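Local coordinates for phthiocerol synthesis polyketide synthase type I PpsC (Mycobacterium tuberculosis, PDB 7AHB), which is a modular polyketide synthase of phthiocerol synthesis whose acyltransferase domain probably selects extender units and loads them onto the acyl carrier protein, at residues G46-W60 against D310-L323. Sequence-based numbering, arbitrary orientation.
With SO4 (sulfate ion), chain D.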
# COMPACT_ATOMS: atom_id res chain seq x y z
N GLY A 46 15.91 -13.27 -12.11
CA GLY A 46 16.37 -12.26 -13.03
C GLY A 46 16.67 -10.95 -12.33
O GLY A 46 16.63 -10.84 -11.10
N GLY A 47 16.97 -9.93 -13.14
CA GLY A 47 17.33 -8.64 -12.60
C GLY A 47 16.15 -7.75 -12.32
O GLY A 47 15.03 -8.01 -12.72
N GLY A 48 16.43 -6.67 -11.59
CA GLY A 48 15.41 -5.67 -11.31
C GLY A 48 14.60 -5.90 -10.05
O GLY A 48 14.14 -7.02 -9.81
N THR A 49 14.43 -4.85 -9.24
CA THR A 49 13.73 -4.95 -7.97
C THR A 49 12.64 -3.88 -7.90
O THR A 49 12.90 -2.70 -8.16
CB THR A 49 14.70 -4.77 -6.80
OG1 THR A 49 15.60 -5.88 -6.75
CG2 THR A 49 13.92 -4.68 -5.46
N VAL A 50 11.44 -4.30 -7.48
CA VAL A 50 10.30 -3.41 -7.32
C VAL A 50 9.89 -3.43 -5.85
O VAL A 50 9.71 -4.51 -5.28
CB VAL A 50 9.13 -3.86 -8.20
CG1 VAL A 50 7.93 -2.96 -8.00
CG2 VAL A 50 9.56 -3.85 -9.71
N PHE A 51 9.76 -2.26 -5.25
CA PHE A 51 9.18 -2.14 -3.91
C PHE A 51 7.69 -1.83 -4.05
O PHE A 51 7.33 -0.88 -4.75
CB PHE A 51 9.81 -1.01 -3.11
CG PHE A 51 11.10 -1.37 -2.42
CD1 PHE A 51 11.89 -2.42 -2.86
CD2 PHE A 51 11.53 -0.63 -1.33
CE1 PHE A 51 13.08 -2.73 -2.23
CE2 PHE A 51 12.72 -0.95 -0.69
CZ PHE A 51 13.49 -1.99 -1.13
N VAL A 52 6.86 -2.61 -3.36
CA VAL A 52 5.40 -2.48 -3.44
C VAL A 52 4.87 -1.99 -2.09
O VAL A 52 5.07 -2.66 -1.06
CB VAL A 52 4.74 -3.82 -3.82
CG1 VAL A 52 3.23 -3.71 -3.74
CG2 VAL A 52 5.21 -4.27 -5.22
N TYR A 53 4.16 -0.86 -2.11
CA TYR A 53 3.64 -0.24 -0.89
C TYR A 53 2.14 -0.49 -0.82
O TYR A 53 1.38 -0.02 -1.67
CB TYR A 53 3.98 1.25 -0.87
CG TYR A 53 5.47 1.46 -0.76
CD1 TYR A 53 6.28 1.48 -1.88
CD2 TYR A 53 6.08 1.56 0.47
CE1 TYR A 53 7.64 1.65 -1.79
CE2 TYR A 53 7.45 1.72 0.59
CZ TYR A 53 8.22 1.76 -0.55
OH TYR A 53 9.58 1.91 -0.44
N SER A 54 1.73 -1.27 0.18
CA SER A 54 0.35 -1.64 0.35
C SER A 54 -0.44 -0.49 0.94
O SER A 54 0.10 0.39 1.63
CB SER A 54 0.23 -2.86 1.26
OG SER A 54 -1.12 -3.16 1.50
N GLY A 55 -1.74 -0.51 0.69
CA GLY A 55 -2.63 0.50 1.21
C GLY A 55 -3.35 0.12 2.48
O GLY A 55 -4.11 0.93 3.03
N ARG A 56 -3.14 -1.08 2.98
CA ARG A 56 -3.84 -1.55 4.16
C ARG A 56 -2.95 -1.46 5.39
O ARG A 56 -1.77 -1.84 5.35
CB ARG A 56 -4.32 -3.00 3.99
CG ARG A 56 -5.50 -3.23 3.04
CD ARG A 56 -6.77 -2.44 3.45
NE ARG A 56 -6.84 -1.17 2.70
CZ ARG A 56 -7.00 -1.07 1.36
NH1 ARG A 56 -7.15 -2.18 0.63
NH2 ARG A 56 -7.03 0.13 0.76
N GLY A 57 -3.52 -0.98 6.49
CA GLY A 57 -2.83 -1.04 7.77
C GLY A 57 -2.92 -2.45 8.32
O GLY A 57 -4.00 -3.06 8.32
N SER A 58 -1.78 -2.98 8.78
CA SER A 58 -1.72 -4.37 9.21
C SER A 58 -0.95 -4.48 10.52
O SER A 58 -0.16 -5.41 10.73
CB SER A 58 -1.07 -5.25 8.14
OG SER A 58 -1.44 -4.81 6.84
N GLN A 59 -1.17 -3.53 11.42
CA GLN A 59 -0.48 -3.54 12.70
C GLN A 59 -0.69 -4.87 13.42
O GLN A 59 -1.79 -5.45 13.41
CB GLN A 59 -0.99 -2.40 13.57
CG GLN A 59 -2.47 -2.51 13.93
CD GLN A 59 -2.98 -1.26 14.64
OE1 GLN A 59 -2.29 -0.72 15.55
NE2 GLN A 59 -4.15 -0.77 14.22
N TRP A 60 0.38 -5.37 14.03
CA TRP A 60 0.30 -6.52 14.91
C TRP A 60 1.01 -6.18 16.21
O TRP A 60 1.92 -5.35 16.24
CB TRP A 60 0.89 -7.80 14.29
CG TRP A 60 2.21 -7.61 13.62
CD1 TRP A 60 2.43 -7.31 12.32
CD2 TRP A 60 3.50 -7.75 14.23
NE1 TRP A 60 3.78 -7.23 12.07
CE2 TRP A 60 4.46 -7.51 13.23
CE3 TRP A 60 3.93 -8.06 15.52
CZ2 TRP A 60 5.82 -7.55 13.48
CZ3 TRP A 60 5.29 -8.10 15.77
CH2 TRP A 60 6.22 -7.83 14.77
N ASP A 310 10.32 -6.59 -16.98
CA ASP A 310 11.77 -6.51 -16.86
C ASP A 310 12.28 -6.43 -15.43
O ASP A 310 13.47 -6.19 -15.23
CB ASP A 310 12.27 -5.31 -17.64
CG ASP A 310 12.09 -5.50 -19.14
OD1 ASP A 310 12.62 -6.48 -19.67
OD2 ASP A 310 11.40 -4.67 -19.76
N HIS A 311 11.42 -6.61 -14.43
CA HIS A 311 11.81 -6.67 -13.03
C HIS A 311 11.37 -8.01 -12.47
O HIS A 311 10.25 -8.47 -12.72
CB HIS A 311 11.19 -5.54 -12.22
CG HIS A 311 11.49 -4.18 -12.76
ND1 HIS A 311 10.75 -3.60 -13.77
CD2 HIS A 311 12.46 -3.29 -12.44
CE1 HIS A 311 11.24 -2.40 -14.03
NE2 HIS A 311 12.28 -2.19 -13.25
N HIS A 312 12.24 -8.65 -11.70
CA HIS A 312 12.00 -10.01 -11.26
C HIS A 312 11.87 -10.19 -9.77
O HIS A 312 11.40 -11.24 -9.33
CB HIS A 312 13.11 -10.93 -11.78
CG HIS A 312 13.09 -11.10 -13.26
ND1 HIS A 312 13.57 -10.14 -14.11
CD2 HIS A 312 12.62 -12.10 -14.04
CE1 HIS A 312 13.42 -10.54 -15.36
NE2 HIS A 312 12.84 -11.73 -15.34
N THR A 313 12.27 -9.20 -8.97
CA THR A 313 12.11 -9.28 -7.52
C THR A 313 11.11 -8.23 -7.06
O THR A 313 11.32 -7.04 -7.30
CB THR A 313 13.45 -9.10 -6.80
OG1 THR A 313 14.32 -10.16 -7.17
CG2 THR A 313 13.24 -9.10 -5.28
N PHE A 314 10.03 -8.69 -6.43
CA PHE A 314 9.01 -7.83 -5.85
C PHE A 314 9.04 -7.99 -4.33
O PHE A 314 8.97 -9.11 -3.82
CB PHE A 314 7.63 -8.20 -6.40
CG PHE A 314 7.47 -7.86 -7.86
CD1 PHE A 314 8.08 -8.62 -8.83
CD2 PHE A 314 6.71 -6.77 -8.25
CE1 PHE A 314 7.95 -8.31 -10.17
CE2 PHE A 314 6.57 -6.46 -9.59
CZ PHE A 314 7.19 -7.24 -10.55
N ILE A 315 9.16 -6.87 -3.63
CA ILE A 315 9.24 -6.86 -2.16
C ILE A 315 8.10 -5.98 -1.66
O ILE A 315 8.10 -4.76 -1.89
CB ILE A 315 10.59 -6.32 -1.67
CG1 ILE A 315 11.71 -7.16 -2.24
CG2 ILE A 315 10.65 -6.32 -0.11
CD1 ILE A 315 13.10 -6.61 -1.95
N GLU A 316 7.15 -6.58 -0.95
CA GLU A 316 6.09 -5.81 -0.32
C GLU A 316 6.64 -5.17 0.96
O GLU A 316 7.17 -5.86 1.84
CB GLU A 316 4.88 -6.70 -0.00
CG GLU A 316 3.77 -5.95 0.70
CD GLU A 316 2.60 -6.86 1.03
OE1 GLU A 316 2.45 -7.89 0.33
OE2 GLU A 316 1.86 -6.56 2.01
N ILE A 317 6.50 -3.85 1.05
CA ILE A 317 7.03 -3.08 2.16
C ILE A 317 5.89 -2.88 3.15
O ILE A 317 5.18 -1.87 3.09
CB ILE A 317 7.60 -1.74 1.68
CG1 ILE A 317 8.63 -1.96 0.58
CG2 ILE A 317 8.25 -1.00 2.88
CD1 ILE A 317 9.86 -2.72 0.99
N SER A 318 5.67 -3.85 4.03
CA SER A 318 4.52 -3.80 4.92
C SER A 318 4.87 -4.53 6.22
O SER A 318 5.90 -5.20 6.33
CB SER A 318 3.27 -4.45 4.28
OG SER A 318 3.47 -5.83 4.09
N ALA A 319 3.96 -4.40 7.19
CA ALA A 319 4.09 -5.13 8.46
C ALA A 319 3.65 -6.59 8.34
O ALA A 319 4.04 -7.42 9.18
CB ALA A 319 3.26 -4.44 9.54
N HIS A 320 2.86 -6.93 7.32
CA HIS A 320 2.42 -8.30 7.14
C HIS A 320 2.04 -8.47 5.68
O HIS A 320 1.29 -7.63 5.15
CB HIS A 320 1.22 -8.65 8.03
CG HIS A 320 0.72 -10.05 7.84
ND1 HIS A 320 1.37 -11.16 8.35
CD2 HIS A 320 -0.34 -10.53 7.15
CE1 HIS A 320 0.72 -12.25 8.00
NE2 HIS A 320 -0.33 -11.90 7.28
N PRO A 321 2.53 -9.52 5.01
CA PRO A 321 2.35 -9.59 3.55
C PRO A 321 0.92 -9.95 3.17
O PRO A 321 0.45 -11.05 3.46
CB PRO A 321 3.33 -10.70 3.11
CG PRO A 321 4.04 -11.16 4.38
CD PRO A 321 3.18 -10.73 5.55
N LEU A 322 0.21 -9.02 2.54
CA LEU A 322 -1.13 -9.33 2.06
C LEU A 322 -1.24 -9.31 0.54
O LEU A 322 -2.27 -9.75 0.02
CB LEU A 322 -2.14 -8.34 2.65
CG LEU A 322 -2.36 -8.45 4.18
CD1 LEU A 322 -3.20 -7.23 4.63
CD2 LEU A 322 -3.04 -9.76 4.60
N LEU A 323 -0.22 -8.83 -0.17
CA LEU A 323 -0.29 -8.73 -1.63
C LEU A 323 0.57 -9.74 -2.37
O LEU A 323 0.47 -9.84 -3.61
CB LEU A 323 0.12 -7.33 -2.07
CG LEU A 323 -0.62 -6.16 -1.43
CD1 LEU A 323 -0.02 -4.85 -1.88
CD2 LEU A 323 -2.09 -6.25 -1.74
S SO4 D . 19.86 -6.48 -10.68
O1 SO4 D . 21.00 -5.90 -9.98
O2 SO4 D . 19.03 -5.40 -11.22
O3 SO4 D . 20.34 -7.32 -11.78
O4 SO4 D . 19.08 -7.29 -9.76
O HOH W 1 15.62 -9.23 -9.25
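Ile-317 packs against the faces of two aromatic rings of strand 49-53: its CD1 sits over one face of Phe-51, 3.5 Å from CD2 of that ring, while its CG1 lies over a face of Tyr-53, whose CE2 is 3.6 Å from Ile-317 CB. A chi2 of -64° folds CD1 back along the CG1 branch, over Phe-51. Trp-124 and Thr-121 of helix 106-126 also touch Ile-317, and Thr-121 hydrogen-bonds the Tyr-53 hydroxyl. On the other face of the sheet Val-50 stands beside Phe-314, with Val-50 CB off-centre over the ring, and Val-50 CG2 is 3.4 Å from His-311 CB; Phe-300 and Ile-304 of helix 300-308 close over this side. Strand 49-53 is central in the five-stranded parallel sheet of the acyltransferase's larger subdomain and 313-316 lies beside it, paired in register from Thr-49/Thr-313 to Val-52/Glu-316. Backbone bonds set Val-50 between Thr-313 O and Ile-315 N, and Val-52 between Ile-315 O and Ile-317 N. From the last paired position Glu-316 extends, CG anti to the backbone N, and its carboxylate gathers the turn at 318-323: OE2 takes Ser-318 OG and Leu-322 N, OE1 takes Leu-323 N. Leu-323 CD1 then packs on Ser-54 CB at 3.7 Å. At the opposite end, Gly-46 CA sits over one face of the His-312 ring, a CH-pi contact, and His-312 ND1 donates in the ring plane to a lone pair of Gly-47 O, 2.9 Å away.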